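Local structure of cytochrome C-type biogenesis protein ccmF (Thermus thermophilus, 6ZMQ) at residues 42-47 / 51-56; 202-207 / 337-342; 552-557 / 561-566; 582-585 / 591-594. The protein binds heme b within the membrane and acts as the heme lyase of cytochrome c maturation, probably also taking part in heme transfer. All blocks are in the same frame, centred on the assembly; numbering follows the deposited sequence.

Contact 1: residues 42-47 / 51-56; sequences ALLAYL and GRFLRG
The backbone N of Leu54 comes 3.6 Å from Ala45 CB, and meeting a methyl rather than an acceptor it illustrates the whole interface: no hydrogen bond passes between residues 42-47 and 51-56. The backbone bonds made here lie within each segment, as in the 2.9 Å bond from Arg55 N to Gly51 O and the 3.0 Å bond from Tyr46 N to Ala42 O, and apolar groups make the join. Ala45 is the central piece. Its single methyl points at the facing helix and rests against two residues, with Phe53 CB at 3.8 Å and Leu54 CB at 4.1 Å. Of the Leu54 side chain it is CB that meets Ala45. Phe53 sets CG anti to its carbonyl carbon (chi1 -58°), which carries the ring past Ala45 to Leu44. There ring atom CD2 meets CB of Leu44, a residue on the surface, at 4.0 Å, approached obliquely. The pair forms a tight helical hairpin: the end of helix 20-47, predicted to span the membrane, is followed, after a short turn, by the short helix 51-57. The two run nearly antiparallel, 151° between their directions, and their local axes come within 7.8 Å, close enough for the small side chain of Ala45 to touch the backbone of the facing helix. Beyond the hairpin, Ala45 also touches Ser139 of helix 135-157, while Ala42 reaches Ala143 of the same helix.

Contact 2: residues 202-207 / 337-342; sequences VPYAYA and TGLGLG
The phenol ring of Tyr204 is met obliquely by a methyl of Leu339, while Phe299 of helix 288-307 stacks with the same ring and Val144 of helix 135-157 also touches the side chain. Across the contact the approach is concentrated at the phenol end. Leu339 CD2 lies 3.4 Å from Tyr204 OH, with Leu339 CG a little farther from the same oxygen. Both side chains have CG anti to the backbone N; for Tyr204 (chi1 166°) this extends the ring away from helix 185-213, just past the kink at Pro203, until its tip arrives at helix 325-345. Gly340 helps to admit it: a CB there would point at the tyrosine and sit tightly against its ring; without one, Gly340 N lies 4.0 Å from Tyr204 OH. The hydroxyl donates its hydrogen bond to Ala336 O, one turn earlier on that helix. Leu339 in turn touches a bound phosphatidylethanolamine, so the same residue serves protein and lipid. The contact is small and buried, and its chemistry implies a polar anchor in apolar surroundings: one hydroxyl satisfied by a helix carbonyl, with hydrocarbon packed beside it.

Contact 3: residues 552-557 / 561-566; sequences VRALDE and FAVEAL
Bends at chi2 and chi3 fold the Arg553 chain over Leu566 instead of letting it run straight, and the two side chains cross at about a right angle. Arg553 CD lies 3.6 Å from Leu566 CD1, and Arg553 CG is almost as near. At the other end of the pairing, Asp556 places CG anti to its backbone N (chi1 -158°), which lays the carboxylate alongside the Phe561 ring. The two groups point the same way with their planes 32° apart, Asp556 OD2 being 3.2 Å from Phe561 CE2. Between these ends the backbone does the work. Leu555 N gives a 2.8 Å bond to Ala562 O, and Ala562 N returns one of 2.8 Å to Leu555 O. Their side chains share one face of the sheet; Ala554 and Val563, the adjoining non-hydrogen-bonded pair, occupy the other. Glu564 lends its aliphatic part to the packing, its CG 3.7 Å from Arg553 CB. With an alanine in place of Leu566, the methylenes of Arg553 would probably lose their support and the long chain would be freer to swing. Near the turn, Glu557 forms a salt bridge with Arg560. The result is an antiparallel beta hairpin on the protein surface. Strand 554-556 is the outer member of its sheet within this chain; strand 561-566 lies inside it, bonded onward from Val563 to Phe581 of strand 578-581, while Glu564 and Leu566 reach Arg578 there.

Contact 4: residues 582-585 / 591-594; sequences YPQM and APKV
From its CB, 3.9 Å from Pro592 O, the side chain of Tyr582 runs along the facing segment to Val594. CG and CD2 still pass near the same proline carbonyl; then CE2 meets Val594 CG2 at 3.5 Å, and that methyl also borders CZ and the hydroxyl oxygen, at 3.3 Å from OH. The ring and the valine cross obliquely. Setting CG anti to the carbonyl carbon (chi1 -51°) is what sends the ring this way. Behind it, Tyr582 N donates a 3.0 Å hydrogen bond to Pro592 O. No second bond is made at this pair: Tyr582 O faces Pro592 N, which has no hydrogen to offer, and takes instead a CA-H contact from Ala591, CA to O 3.2 Å. Were Tyr582 a serine, the backbone bond could remain, but Val594 would probably lose the ring packed against it and a gap would open beside Ala562, which the ring also touches. Further along, Gln584 bonds by its backbone to Pro590. This arrangement belongs to a loop closing between strand 578-581 and the short, weakly bonded edge strand at about 593-594, where a proline interrupts the bonding at the margin of an antiparallel sheet.

How the contacts relate
The four contacts separate into a helical pair and a sheet pair on opposite sides of the chain's centre. Contacts 1 and 2 are both helix-to-helix, their centres 20 Å apart, and neither has a hydrogen bond between its segments. Contact 1 joins sequence neighbours at the surface, whereas contact 2 is buried and brings together helices far apart in sequence. Contacts 3 and 4 both reach one antiparallel sheet; two backbone bonds cross contact 3 and one crosses contact 4, with side chains filling in beside them. Contact 3 is largely surface, contact 4 partly buried. Their centres lie 11 Å apart and they touch, Ala562 CB standing 3.7 Å from Tyr582 CE1 and Phe561 packing on Met585.

Contact 1: residues 42-47 / 51-56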
loop_
_atom_site.group_PDB
_atom_site.type_symbol
_atom_site.label_atom_id
_atom_site.label_comp_id
_atom_site.label_asym_id
_atom_site.label_seq_id
_atom_site.Cartn_x
_atom_site.Cartn_y
_atom_site.Cartn_z
ATOM N N ALA A 42 -5.817 -31.284 -3.988
ATOM C CA ALA A 42 -6.639 -30.358 -4.765
ATOM C C ALA A 42 -6.474 -30.580 -6.262
ATOM O O ALA A 42 -7.458 -30.516 -7.015
ATOM C CB ALA A 42 -6.288 -28.920 -4.401
ATOM N N LEU A 43 -5.243 -30.869 -6.706
ATOM C CA LEU A 43 -5.016 -31.131 -8.122
ATOM C C LEU A 43 -5.634 -32.456 -8.568
ATOM O O LEU A 43 -6.200 -32.530 -9.665
ATOM C CB LEU A 43 -3.520 -31.093 -8.421
ATOM C CG LEU A 43 -2.941 -29.712 -8.762
ATOM C CD1 LEU A 43 -1.531 -29.853 -9.339
ATOM C CD2 LEU A 43 -3.855 -28.901 -9.711
ATOM N N LEU A 44 -5.562 -33.504 -7.731
ATOM C CA LEU A 44 -6.265 -34.752 -8.051
ATOM C C LEU A 44 -7.783 -34.569 -8.029
ATOM O O LEU A 44 -8.503 -35.206 -8.811
ATOM C CB LEU A 44 -5.864 -35.875 -7.088
ATOM C CG LEU A 44 -4.785 -36.890 -7.485
ATOM C CD1 LEU A 44 -3.503 -36.249 -8.041
ATOM C CD2 LEU A 44 -4.475 -37.822 -6.319
ATOM N N ALA A 45 -8.274 -33.691 -7.148
ATOM C CA ALA A 45 -9.699 -33.388 -7.054
ATOM C C ALA A 45 -10.213 -32.672 -8.301
ATOM O O ALA A 45 -11.367 -32.855 -8.699
ATOM C CB ALA A 45 -9.963 -32.545 -5.805
ATOM N N TYR A 46 -9.393 -31.801 -8.899
ATOM C CA TYR A 46 -9.796 -31.222 -10.183
ATOM C C TYR A 46 -9.685 -32.247 -11.309
ATOM O O TYR A 46 -10.590 -32.351 -12.147
ATOM C CB TYR A 46 -8.979 -29.971 -10.530
ATOM C CG TYR A 46 -9.359 -29.412 -11.894
ATOM C CD1 TYR A 46 -10.561 -28.736 -12.065
ATOM C CD2 TYR A 46 -8.527 -29.565 -13.009
ATOM C CE1 TYR A 46 -10.935 -28.230 -13.301
ATOM C CE2 TYR A 46 -8.897 -29.065 -14.259
ATOM C CZ TYR A 46 -10.106 -28.395 -14.392
ATOM O OH TYR A 46 -10.501 -27.877 -15.607
ATOM N N LEU A 47 -8.569 -32.988 -11.363
ATOM C CA LEU A 47 -8.253 -33.812 -12.532
ATOM C C LEU A 47 -9.195 -35.007 -12.670
ATOM O O LEU A 47 -9.807 -35.205 -13.725
ATOM C CB LEU A 47 -6.788 -34.265 -12.480
ATOM C CG LEU A 47 -5.674 -33.260 -12.829
ATOM C CD1 LEU A 47 -4.431 -33.954 -13.374
ATOM C CD2 LEU A 47 -6.142 -32.194 -13.808
ATOM N N GLY A 51 -14.596 -36.652 -4.728
ATOM C CA GLY A 51 -14.965 -35.798 -3.615
ATOM C C GLY A 51 -14.086 -35.984 -2.399
ATOM O O GLY A 51 -13.886 -35.043 -1.625
ATOM N N ARG A 52 -13.497 -37.179 -2.257
ATOM C CA ARG A 52 -12.629 -37.501 -1.121
ATOM C C ARG A 52 -11.276 -36.792 -1.146
ATOM O O ARG A 52 -10.479 -36.992 -0.225
ATOM C CB ARG A 52 -12.427 -39.017 -1.025
ATOM C CG ARG A 52 -13.725 -39.770 -0.826
ATOM C CD ARG A 52 -13.903 -41.007 -1.673
ATOM N NE ARG A 52 -15.065 -41.733 -1.176
ATOM C CZ ARG A 52 -15.904 -42.431 -1.930
ATOM N NH1 ARG A 52 -17.008 -42.935 -1.398
ATOM N NH2 ARG A 52 -15.691 -42.539 -3.233
ATOM N N PHE A 53 -10.985 -36.004 -2.176
ATOM C CA PHE A 53 -9.774 -35.201 -2.261
ATOM C C PHE A 53 -10.042 -33.710 -2.111
ATOM O O PHE A 53 -9.195 -32.978 -1.585
ATOM C CB PHE A 53 -9.067 -35.503 -3.581
ATOM C CG PHE A 53 -8.724 -36.957 -3.746
ATOM C CD1 PHE A 53 -8.257 -37.698 -2.663
ATOM C CD2 PHE A 53 -8.850 -37.579 -4.977
ATOM C CE1 PHE A 53 -7.944 -39.043 -2.801
ATOM C CE2 PHE A 53 -8.537 -38.927 -5.126
ATOM C CZ PHE A 53 -8.080 -39.657 -4.035
ATOM N N LEU A 54 -11.217 -33.243 -2.545
ATOM C CA LEU A 54 -11.676 -31.920 -2.140
ATOM C C LEU A 54 -12.053 -31.894 -0.663
ATOM O O LEU A 54 -12.023 -30.822 -0.054
ATOM C CB LEU A 54 -12.848 -31.470 -3.030
ATOM C CG LEU A 54 -13.477 -30.058 -3.010
ATOM C CD1 LEU A 54 -14.650 -29.913 -2.034
ATOM C CD2 LEU A 54 -12.446 -28.950 -2.787
ATOM N N ARG A 55 -12.394 -33.047 -0.064
ATOM C CA ARG A 55 -12.420 -33.091 1.395
ATOM C C ARG A 55 -11.019 -33.013 1.986
ATOM O O ARG A 55 -10.838 -32.390 3.029
ATOM C CB ARG A 55 -13.124 -34.343 1.943
ATOM C CG ARG A 55 -14.560 -34.546 1.516
ATOM C CD ARG A 55 -15.051 -35.977 1.769
ATOM N NE ARG A 55 -14.676 -36.498 3.087
ATOM C CZ ARG A 55 -14.049 -37.654 3.285
ATOM N NH1 ARG A 55 -13.737 -38.422 2.255
ATOM N NH2 ARG A 55 -13.747 -38.055 4.513
ATOM N N GLY A 56 -10.022 -33.634 1.347
ATOM C CA GLY A 56 -8.686 -33.675 1.936
ATOM C C GLY A 56 -7.957 -32.341 1.906
ATOM O O GLY A 56 -7.315 -31.947 2.891
#

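Contact 2: residues 202-207 / 337-342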
loop_
_atom_site.group_PDB
_atom_site.type_symbol
_atom_site.label_atom_id
_atom_site.label_comp_id
_atom_site.label_asym_id
_atom_site.label_seq_id
_atom_site.Cartn_x
_atom_site.Cartn_y
_atom_site.Cartn_z
ATOM N N VAL A 202 -6.894 -13.991 -3.021
ATOM C CA VAL A 202 -8.063 -14.878 -3.105
ATOM C C VAL A 202 -8.993 -14.588 -4.289
ATOM O O VAL A 202 -9.490 -15.553 -4.886
ATOM C CB VAL A 202 -8.738 -15.011 -1.737
ATOM C CG1 VAL A 202 -8.929 -13.689 -1.074
ATOM C CG2 VAL A 202 -10.090 -15.755 -1.766
ATOM N N PRO A 203 -9.217 -13.330 -4.731
ATOM C CA PRO A 203 -9.816 -13.132 -6.074
ATOM C C PRO A 203 -9.034 -13.730 -7.233
ATOM O O PRO A 203 -9.667 -14.359 -8.099
ATOM C CB PRO A 203 -9.878 -11.596 -6.197
ATOM C CG PRO A 203 -9.159 -11.084 -4.970
ATOM C CD PRO A 203 -9.481 -12.111 -3.969
ATOM N N TYR A 204 -7.692 -13.571 -7.238
ATOM C CA TYR A 204 -6.834 -14.109 -8.300
ATOM C C TYR A 204 -7.001 -15.609 -8.436
ATOM O O TYR A 204 -7.156 -16.118 -9.555
ATOM C CB TYR A 204 -5.356 -13.797 -8.019
ATOM C CG TYR A 204 -4.367 -14.599 -8.871
ATOM C CD1 TYR A 204 -4.101 -14.220 -10.184
ATOM C CD2 TYR A 204 -3.683 -15.716 -8.356
ATOM C CE1 TYR A 204 -3.207 -14.926 -10.968
ATOM C CE2 TYR A 204 -2.793 -16.436 -9.144
ATOM C CZ TYR A 204 -2.563 -16.032 -10.448
ATOM O OH TYR A 204 -1.673 -16.718 -11.245
ATOM N N ALA A 205 -7.031 -16.300 -7.287
ATOM C CA ALA A 205 -7.310 -17.727 -7.201
ATOM C C ALA A 205 -8.623 -18.075 -7.872
ATOM O O ALA A 205 -8.638 -18.890 -8.810
ATOM C CB ALA A 205 -7.342 -18.138 -5.729
ATOM N N TYR A 206 -9.683 -17.328 -7.518
ATOM C CA TYR A 206 -11.008 -17.499 -8.107
ATOM C C TYR A 206 -10.975 -17.262 -9.608
ATOM O O TYR A 206 -11.532 -18.064 -10.373
ATOM C CB TYR A 206 -12.002 -16.551 -7.436
ATOM C CG TYR A 206 -12.755 -17.110 -6.238
ATOM C CD1 TYR A 206 -12.176 -17.136 -4.976
ATOM C CD2 TYR A 206 -14.062 -17.558 -6.364
ATOM C CE1 TYR A 206 -12.861 -17.615 -3.874
ATOM C CE2 TYR A 206 -14.758 -18.035 -5.266
ATOM C CZ TYR A 206 -14.153 -18.067 -4.028
ATOM O OH TYR A 206 -14.841 -18.547 -2.939
ATOM N N ALA A 207 -10.176 -16.266 -10.039
ATOM C CA ALA A 207 -10.063 -15.945 -11.457
ATOM C C ALA A 207 -9.375 -17.056 -12.224
ATOM O O ALA A 207 -9.879 -17.491 -13.267
ATOM C CB ALA A 207 -9.303 -14.652 -11.639
ATOM N N THR A 337 1.857 -14.255 -13.488
ATOM C CA THR A 337 1.408 -13.532 -14.684
ATOM C C THR A 337 1.185 -14.451 -15.882
ATOM O O THR A 337 0.179 -14.299 -16.596
ATOM C CB THR A 337 2.389 -12.410 -15.070
ATOM O OG1 THR A 337 3.742 -12.811 -14.816
ATOM C CG2 THR A 337 2.052 -11.085 -14.416
ATOM N N GLY A 338 2.082 -15.431 -16.088
ATOM C CA GLY A 338 1.943 -16.335 -17.215
ATOM C C GLY A 338 0.737 -17.241 -17.091
ATOM O O GLY A 338 0.032 -17.477 -18.068
ATOM N N LEU A 339 0.449 -17.702 -15.869
ATOM C CA LEU A 339 -0.687 -18.592 -15.642
ATOM C C LEU A 339 -2.020 -17.878 -15.840
ATOM O O LEU A 339 -2.880 -18.371 -16.595
ATOM C CB LEU A 339 -0.586 -19.186 -14.237
ATOM C CG LEU A 339 -1.831 -19.760 -13.568
ATOM C CD1 LEU A 339 -2.246 -21.040 -14.273
ATOM C CD2 LEU A 339 -1.601 -20.001 -12.079
ATOM N N GLY A 340 -2.189 -16.705 -15.208
ATOM C CA GLY A 340 -3.446 -15.976 -15.343
ATOM C C GLY A 340 -3.705 -15.469 -16.753
ATOM O O GLY A 340 -4.805 -15.634 -17.300
ATOM N N LEU A 341 -2.681 -14.897 -17.392
ATOM C CA LEU A 341 -2.905 -14.389 -18.740
ATOM C C LEU A 341 -2.869 -15.490 -19.794
ATOM O O LEU A 341 -3.445 -15.306 -20.867
ATOM C CB LEU A 341 -1.907 -13.265 -19.034
ATOM C CG LEU A 341 -1.988 -12.096 -18.034
ATOM C CD1 LEU A 341 -1.191 -10.905 -18.513
ATOM C CD2 LEU A 341 -3.438 -11.650 -17.774
ATOM N N GLY A 342 -2.299 -16.659 -19.487
ATOM C CA GLY A 342 -2.448 -17.796 -20.381
ATOM C C GLY A 342 -3.856 -18.358 -20.375
ATOM O O GLY A 342 -4.425 -18.655 -21.436
#

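Contact 3: residues 552-557 / 561-566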
loop_
_atom_site.group_PDB
_atom_site.type_symbol
_atom_site.label_atom_id
_atom_site.label_comp_id
_atom_site.label_asym_id
_atom_site.label_seq_id
_atom_site.Cartn_x
_atom_site.Cartn_y
_atom_site.Cartn_z
ATOM N N VAL A 552 22.496 24.578 20.809
ATOM C CA VAL A 552 22.217 23.158 20.674
ATOM C C VAL A 552 22.109 22.589 22.086
ATOM O O VAL A 552 22.764 23.078 23.016
ATOM C CB VAL A 552 23.298 22.430 19.828
ATOM C CG1 VAL A 552 23.417 23.059 18.434
ATOM C CG2 VAL A 552 24.672 22.406 20.488
ATOM N N ARG A 553 21.220 21.617 22.269
ATOM C CA ARG A 553 21.168 20.848 23.503
ATOM C C ARG A 553 21.592 19.441 23.123
ATOM O O ARG A 553 21.471 19.049 21.959
ATOM C CB ARG A 553 19.767 20.733 24.135
ATOM C CG ARG A 553 18.987 21.984 24.538
ATOM C CD ARG A 553 19.675 23.299 24.906
ATOM N NE ARG A 553 20.056 23.529 26.296
ATOM C CZ ARG A 553 20.927 24.464 26.662
ATOM N NH1 ARG A 553 21.457 25.264 25.744
ATOM N NH2 ARG A 553 21.220 24.646 27.941
ATOM N N ALA A 554 22.104 18.695 24.082
ATOM C CA ALA A 554 22.201 17.251 23.940
ATOM C C ALA A 554 21.201 16.570 24.872
ATOM O O ALA A 554 21.041 16.969 26.029
ATOM C CB ALA A 554 23.625 16.782 24.228
ATOM N N LEU A 555 20.521 15.546 24.354
ATOM C CA LEU A 555 19.543 14.764 25.108
ATOM C C LEU A 555 19.872 13.289 24.934
ATOM O O LEU A 555 20.037 12.825 23.803
ATOM C CB LEU A 555 18.112 15.034 24.623
ATOM C CG LEU A 555 17.385 16.358 24.871
ATOM C CD1 LEU A 555 15.885 16.163 24.703
ATOM C CD2 LEU A 555 17.689 16.898 26.252
ATOM N N ASP A 556 19.955 12.551 26.038
ATOM C CA ASP A 556 20.077 11.101 25.977
ATOM C C ASP A 556 18.735 10.493 26.347
ATOM O O ASP A 556 18.304 10.575 27.501
ATOM C CB ASP A 556 21.166 10.558 26.915
ATOM C CG ASP A 556 21.665 9.172 26.502
ATOM O OD1 ASP A 556 21.075 8.565 25.581
ATOM O OD2 ASP A 556 22.633 8.675 27.117
ATOM N N GLU A 557 18.084 9.883 25.359
ATOM C CA GLU A 557 16.997 8.960 25.621
ATOM C C GLU A 557 17.407 7.507 25.468
ATOM O O GLU A 557 16.643 6.628 25.880
ATOM C CB GLU A 557 15.789 9.243 24.714
ATOM C CG GLU A 557 15.073 10.552 25.018
ATOM C CD GLU A 557 15.506 11.685 24.114
ATOM O OE1 GLU A 557 15.301 12.856 24.495
ATOM O OE2 GLU A 557 16.041 11.406 23.021
ATOM N N PHE A 561 21.656 9.119 20.969
ATOM C CA PHE A 561 21.898 10.408 21.575
ATOM C C PHE A 561 21.312 11.426 20.613
ATOM O O PHE A 561 21.445 11.274 19.393
ATOM C CB PHE A 561 23.405 10.626 21.751
ATOM C CG PHE A 561 24.081 9.603 22.647
ATOM C CD1 PHE A 561 24.555 8.390 22.138
ATOM C CD2 PHE A 561 24.222 9.844 24.002
ATOM C CE1 PHE A 561 25.158 7.449 22.965
ATOM C CE2 PHE A 561 24.842 8.918 24.832
ATOM C CZ PHE A 561 25.302 7.718 24.316
ATOM N N ALA A 562 20.623 12.421 21.142
ATOM C CA ALA A 562 19.930 13.369 20.291
ATOM C C ALA A 562 20.496 14.767 20.482
ATOM O O ALA A 562 20.951 15.133 21.569
ATOM C CB ALA A 562 18.433 13.355 20.591
ATOM N N VAL A 563 20.474 15.550 19.406
ATOM C CA VAL A 563 20.914 16.937 19.476
ATOM C C VAL A 563 19.898 17.851 18.805
ATOM O O VAL A 563 19.063 17.423 17.997
ATOM C CB VAL A 563 22.331 17.157 18.899
ATOM C CG1 VAL A 563 23.400 16.715 19.902
ATOM C CG2 VAL A 563 22.490 16.392 17.613
ATOM N N GLU A 564 20.000 19.133 19.156
ATOM C CA GLU A 564 18.906 20.088 19.117
ATOM C C GLU A 564 19.302 21.330 18.337
ATOM O O GLU A 564 20.486 21.639 18.214
ATOM C CB GLU A 564 18.513 20.494 20.561
ATOM C CG GLU A 564 17.726 19.446 21.319
ATOM C CD GLU A 564 16.342 19.238 20.775
ATOM O OE1 GLU A 564 15.811 20.148 20.101
ATOM O OE2 GLU A 564 15.802 18.134 20.976
ATOM N N ALA A 565 18.311 21.991 17.746
ATOM C CA ALA A 565 18.387 23.405 17.386
ATOM C C ALA A 565 17.130 24.081 17.927
ATOM O O ALA A 565 16.030 23.863 17.406
ATOM C CB ALA A 565 18.512 23.601 15.876
ATOM N N LEU A 566 17.291 24.898 18.965
ATOM C CA LEU A 566 16.175 25.611 19.583
ATOM C C LEU A 566 16.047 26.974 18.918
ATOM O O LEU A 566 17.003 27.753 18.888
ATOM C CB LEU A 566 16.374 25.771 21.084
ATOM C CG LEU A 566 16.877 24.565 21.854
ATOM C CD1 LEU A 566 18.385 24.543 21.736
ATOM C CD2 LEU A 566 16.438 24.647 23.277
#

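Contact 4: residues 582-585 / 591-594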
loop_
_atom_site.group_PDB
_atom_site.type_symbol
_atom_site.label_atom_id
_atom_site.label_comp_id
_atom_site.label_asym_id
_atom_site.label_seq_id
_atom_site.Cartn_x
_atom_site.Cartn_y
_atom_site.Cartn_z
ATOM N N TYR A 582 19.937 12.914 15.047
ATOM C CA TYR A 582 20.573 11.818 15.767
ATOM C C TYR A 582 21.932 11.490 15.178
ATOM O O TYR A 582 21.997 10.941 14.069
ATOM C CB TYR A 582 19.733 10.549 15.758
ATOM C CG TYR A 582 18.335 10.773 16.181
ATOM C CD1 TYR A 582 18.062 11.320 17.423
ATOM C CD2 TYR A 582 17.282 10.359 15.381
ATOM C CE1 TYR A 582 16.778 11.525 17.825
ATOM C CE2 TYR A 582 15.990 10.518 15.792
ATOM C CZ TYR A 582 15.737 11.116 17.014
ATOM O OH TYR A 582 14.446 11.304 17.446
ATOM N N PRO A 583 23.102 11.427 15.996
ATOM C CA PRO A 583 24.583 10.663 15.909
ATOM C C PRO A 583 23.834 9.397 16.399
ATOM O O PRO A 583 23.553 9.350 17.555
ATOM C CB PRO A 583 25.375 11.589 16.814
ATOM C CG PRO A 583 24.711 12.886 16.587
ATOM C CD PRO A 583 23.335 12.461 16.985
ATOM N N GLN A 584 23.344 8.491 15.516
ATOM C CA GLN A 584 22.697 7.267 15.984
ATOM C C GLN A 584 23.743 6.155 15.986
ATOM O O GLN A 584 24.304 5.831 14.940
ATOM C CB GLN A 584 21.480 6.929 15.121
ATOM C CG GLN A 584 20.562 5.841 15.699
ATOM C CD GLN A 584 19.089 6.246 15.696
ATOM O OE1 GLN A 584 18.748 7.381 15.367
ATOM N NE2 GLN A 584 18.215 5.318 16.072
ATOM N N MET A 585 24.018 5.594 17.170
ATOM C CA MET A 585 25.192 4.741 17.376
ATOM C C MET A 585 25.130 3.406 16.619
ATOM O O MET A 585 26.182 2.860 16.262
ATOM C CB MET A 585 25.373 4.485 18.874
ATOM C CG MET A 585 25.437 5.738 19.752
ATOM S SD MET A 585 26.904 6.766 19.510
ATOM C CE MET A 585 26.193 8.303 18.932
ATOM N N ALA A 591 24.174 10.410 10.721
ATOM C CA ALA A 591 23.316 11.494 11.164
ATOM C C ALA A 591 22.004 11.532 10.375
ATOM O O ALA A 591 21.906 12.265 9.379
ATOM C CB ALA A 591 24.081 12.812 11.020
ATOM N N PRO A 592 20.945 10.760 10.766
ATOM C CA PRO A 592 19.624 11.041 10.200
ATOM C C PRO A 592 18.832 12.025 11.046
ATOM O O PRO A 592 18.978 12.114 12.279
ATOM C CB PRO A 592 18.961 9.659 10.146
ATOM C CG PRO A 592 19.509 8.970 11.286
ATOM C CD PRO A 592 20.940 9.418 11.383
ATOM N N LYS A 593 18.028 12.810 10.345
ATOM C CA LYS A 593 17.177 13.824 10.931
ATOM C C LYS A 593 15.828 13.229 11.323
ATOM O O LYS A 593 15.387 12.211 10.776
ATOM C CB LYS A 593 16.965 14.951 9.920
ATOM C CG LYS A 593 18.267 15.552 9.447
ATOM C CD LYS A 593 18.126 16.618 8.401
ATOM C CE LYS A 593 17.673 16.021 7.080
ATOM N NZ LYS A 593 18.697 15.114 6.510
ATOM N N VAL A 594 15.170 13.884 12.285
ATOM C CA VAL A 594 13.709 13.896 12.370
ATOM C C VAL A 594 13.274 15.359 12.496
ATOM O O VAL A 594 13.735 16.115 13.378
ATOM C CB VAL A 594 13.111 13.018 13.486
ATOM C CG1 VAL A 594 13.061 11.558 13.067
ATOM C CG2 VAL A 594 13.845 13.104 14.725
#